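PDB 1Y5H: hypoxic response protein 1 from Mycobacterium tuberculosis, which is of unknown function but forms a homodimer of CBS-domain subunits, probably binds zinc and, unlike some relatives, does not seem to bind AMP. Local coordinates for residues 83-88 / 101-106. Residues are numbered along the deposited sequence; the frame is centred on the assembly and turned at random.
Sequences SIYYVD and EEHQVR
The carbonyl oxygen of E101 is gripped twice by Q104, at the helix end from which H103 and V105 reach Y85. The side-chain amide supplies the shorter bond, Q104 NE2 to E101 O at 3.1 Å, nearly straight (163° at the hydrogen) and lying in the carbonyl plane on a lone pair. The second, from Q104 N to the same E101 O, is weak at 3.3 Å. With positive phi, Q104 is the C-prime residue of a Schellman motif that ends the helix. Beyond it the chain turns into V105, whose side chain faces that of Y85. The contact lies within the beta-alpha-beta unit of the second CBS repeat, where helix 93-103 links strands 87-88 and 107-112. The H103 and Y85 rings overlap as an offset stack, their side chains running in opposite senses, with centroids 4.7 Å apart and planes inclined by 29°. The overlap is partial: Y85 CB sits over the imidazole face in a CH-pi contact, 3.4 Å from H103 NE2, while H103 CB lies over one face of the phenol near its rim. With its CG between backbone N and carbonyl carbon (chi1 46°), Y85 carries its ring on to V105, where Y85 CE1 lies 3.8 Å from V105 CG2 and Y85 OH touches V105 CG1 at 3.4 Å. The Y85 side chain also touches M54 and P109, bringing strand 51-56 of the first CBS repeat against the second. H103 is a probable zinc ligand.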
loop_
_atom_site.group_PDB
_atom_site.type_symbol
_atom_site.label_atom_id
_atom_site.label_comp_id
_atom_site.label_asym_id
_atom_site.label_seq_id
_atom_site.Cartn_x
_atom_site.Cartn_y
_atom_site.Cartn_z
ATOM N N SER A 83 0.451 -15.654 1.715
ATOM C CA SER A 83 0.049 -15.029 2.968
ATOM C C SER A 83 -1.178 -15.644 3.631
ATOM O O SER A 83 -2.279 -15.100 3.530
ATOM C CB SER A 83 -0.217 -13.540 2.722
ATOM O OG SER A 83 0.861 -12.934 2.030
ATOM N N ILE A 84 -0.999 -16.764 4.323
ATOM C CA ILE A 84 -2.138 -17.373 4.986
ATOM C C ILE A 84 -2.093 -17.244 6.505
ATOM O O ILE A 84 -1.294 -17.879 7.196
ATOM C CB ILE A 84 -2.314 -18.862 4.599
ATOM C CG1 ILE A 84 -3.608 -19.399 5.226
ATOM C CG2 ILE A 84 -1.108 -19.670 5.041
ATOM C CD1 ILE A 84 -4.003 -20.789 4.762
ATOM N N TYR A 85 -2.958 -16.381 7.010
ATOM C CA TYR A 85 -3.084 -16.161 8.437
ATOM C C TYR A 85 -4.556 -15.906 8.674
ATOM O O TYR A 85 -5.260 -15.436 7.780
ATOM C CB TYR A 85 -2.226 -14.970 8.892
ATOM C CG TYR A 85 -2.334 -13.730 8.027
ATOM C CD1 TYR A 85 -3.337 -12.786 8.243
ATOM C CD2 TYR A 85 -1.434 -13.507 6.984
ATOM C CE1 TYR A 85 -3.441 -11.653 7.440
ATOM C CE2 TYR A 85 -1.531 -12.380 6.177
ATOM C CZ TYR A 85 -2.535 -11.459 6.408
ATOM O OH TYR A 85 -2.640 -10.355 5.596
ATOM N N TYR A 86 -5.023 -16.238 9.869
ATOM C CA TYR A 86 -6.422 -16.055 10.214
ATOM C C TYR A 86 -6.613 -16.386 11.677
ATOM O O TYR A 86 -5.689 -16.852 12.337
ATOM C CB TYR A 86 -7.310 -16.986 9.377
ATOM C CG TYR A 86 -7.001 -18.472 9.506
ATOM C CD1 TYR A 86 -7.426 -19.217 10.617
ATOM C CD2 TYR A 86 -6.303 -19.136 8.503
ATOM C CE1 TYR A 86 -7.158 -20.593 10.708
ATOM C CE2 TYR A 86 -6.031 -20.499 8.586
ATOM C CZ TYR A 86 -6.461 -21.220 9.684
ATOM O OH TYR A 86 -6.199 -22.570 9.730
ATOM N N VAL A 87 -7.813 -16.122 12.173
ATOM C CA VAL A 87 -8.161 -16.448 13.543
ATOM C C VAL A 87 -9.510 -17.140 13.517
ATOM O O VAL A 87 -10.319 -16.932 12.605
ATOM C CB VAL A 87 -8.257 -15.198 14.456
ATOM C CG1 VAL A 87 -6.898 -14.532 14.564
ATOM C CG2 VAL A 87 -9.301 -14.223 13.923
ATOM N N ASP A 88 -9.738 -17.981 14.518
ATOM C CA ASP A 88 -10.994 -18.700 14.647
ATOM C C ASP A 88 -12.039 -17.709 15.151
ATOM O O ASP A 88 -11.700 -16.714 15.795
ATOM C CB ASP A 88 -10.830 -19.846 15.646
ATOM C CG ASP A 88 -12.140 -20.531 15.967
ATOM O OD1 ASP A 88 -12.768 -21.086 15.040
ATOM O OD2 ASP A 88 -12.544 -20.510 17.149
ATOM N N GLU A 101 0.443 -8.804 14.923
ATOM C CA GLU A 101 1.829 -8.476 15.237
ATOM C C GLU A 101 2.807 -9.314 14.426
ATOM O O GLU A 101 3.705 -8.783 13.773
ATOM C CB GLU A 101 2.090 -8.677 16.729
ATOM N N GLU A 102 2.626 -10.628 14.472
ATOM C CA GLU A 102 3.501 -11.552 13.766
ATOM C C GLU A 102 3.571 -11.306 12.262
ATOM O O GLU A 102 4.657 -11.305 11.677
ATOM C CB GLU A 102 3.063 -12.984 14.039
ATOM N N HIS A 103 2.417 -11.090 11.639
ATOM C CA HIS A 103 2.356 -10.870 10.196
ATOM C C HIS A 103 2.431 -9.405 9.768
ATOM O O HIS A 103 2.465 -9.105 8.574
ATOM C CB HIS A 103 1.084 -11.519 9.645
ATOM C CG HIS A 103 1.056 -13.005 9.805
ATOM N ND1 HIS A 103 1.690 -13.860 8.926
ATOM C CD2 HIS A 103 0.516 -13.790 10.765
ATOM C CE1 HIS A 103 1.540 -15.105 9.339
ATOM N NE2 HIS A 103 0.831 -15.091 10.455
ATOM N N GLN A 104 2.460 -8.498 10.740
ATOM C CA GLN A 104 2.541 -7.067 10.457
ATOM C C GLN A 104 1.401 -6.567 9.573
ATOM O O GLN A 104 1.633 -5.879 8.574
ATOM C CB GLN A 104 3.885 -6.739 9.799
ATOM C CG GLN A 104 5.067 -6.811 10.748
ATOM C CD GLN A 104 5.056 -5.688 11.770
ATOM O OE1 GLN A 104 5.270 -4.522 11.431
ATOM N NE2 GLN A 104 4.798 -6.033 13.028
ATOM N N VAL A 105 0.170 -6.900 9.953
ATOM C CA VAL A 105 -1.008 -6.486 9.196
ATOM C C VAL A 105 -2.049 -5.797 10.073
ATOM O O VAL A 105 -2.045 -5.945 11.296
ATOM C CB VAL A 105 -1.671 -7.693 8.497
ATOM C CG1 VAL A 105 -0.780 -8.182 7.364
ATOM C CG2 VAL A 105 -1.909 -8.811 9.499
ATOM N N ARG A 106 -2.942 -5.050 9.431
ATOM C CA ARG A 106 -3.975 -4.328 10.152
ATOM C C ARG A 106 -5.333 -5.003 10.151
ATOM O O ARG A 106 -6.260 -4.540 10.814
#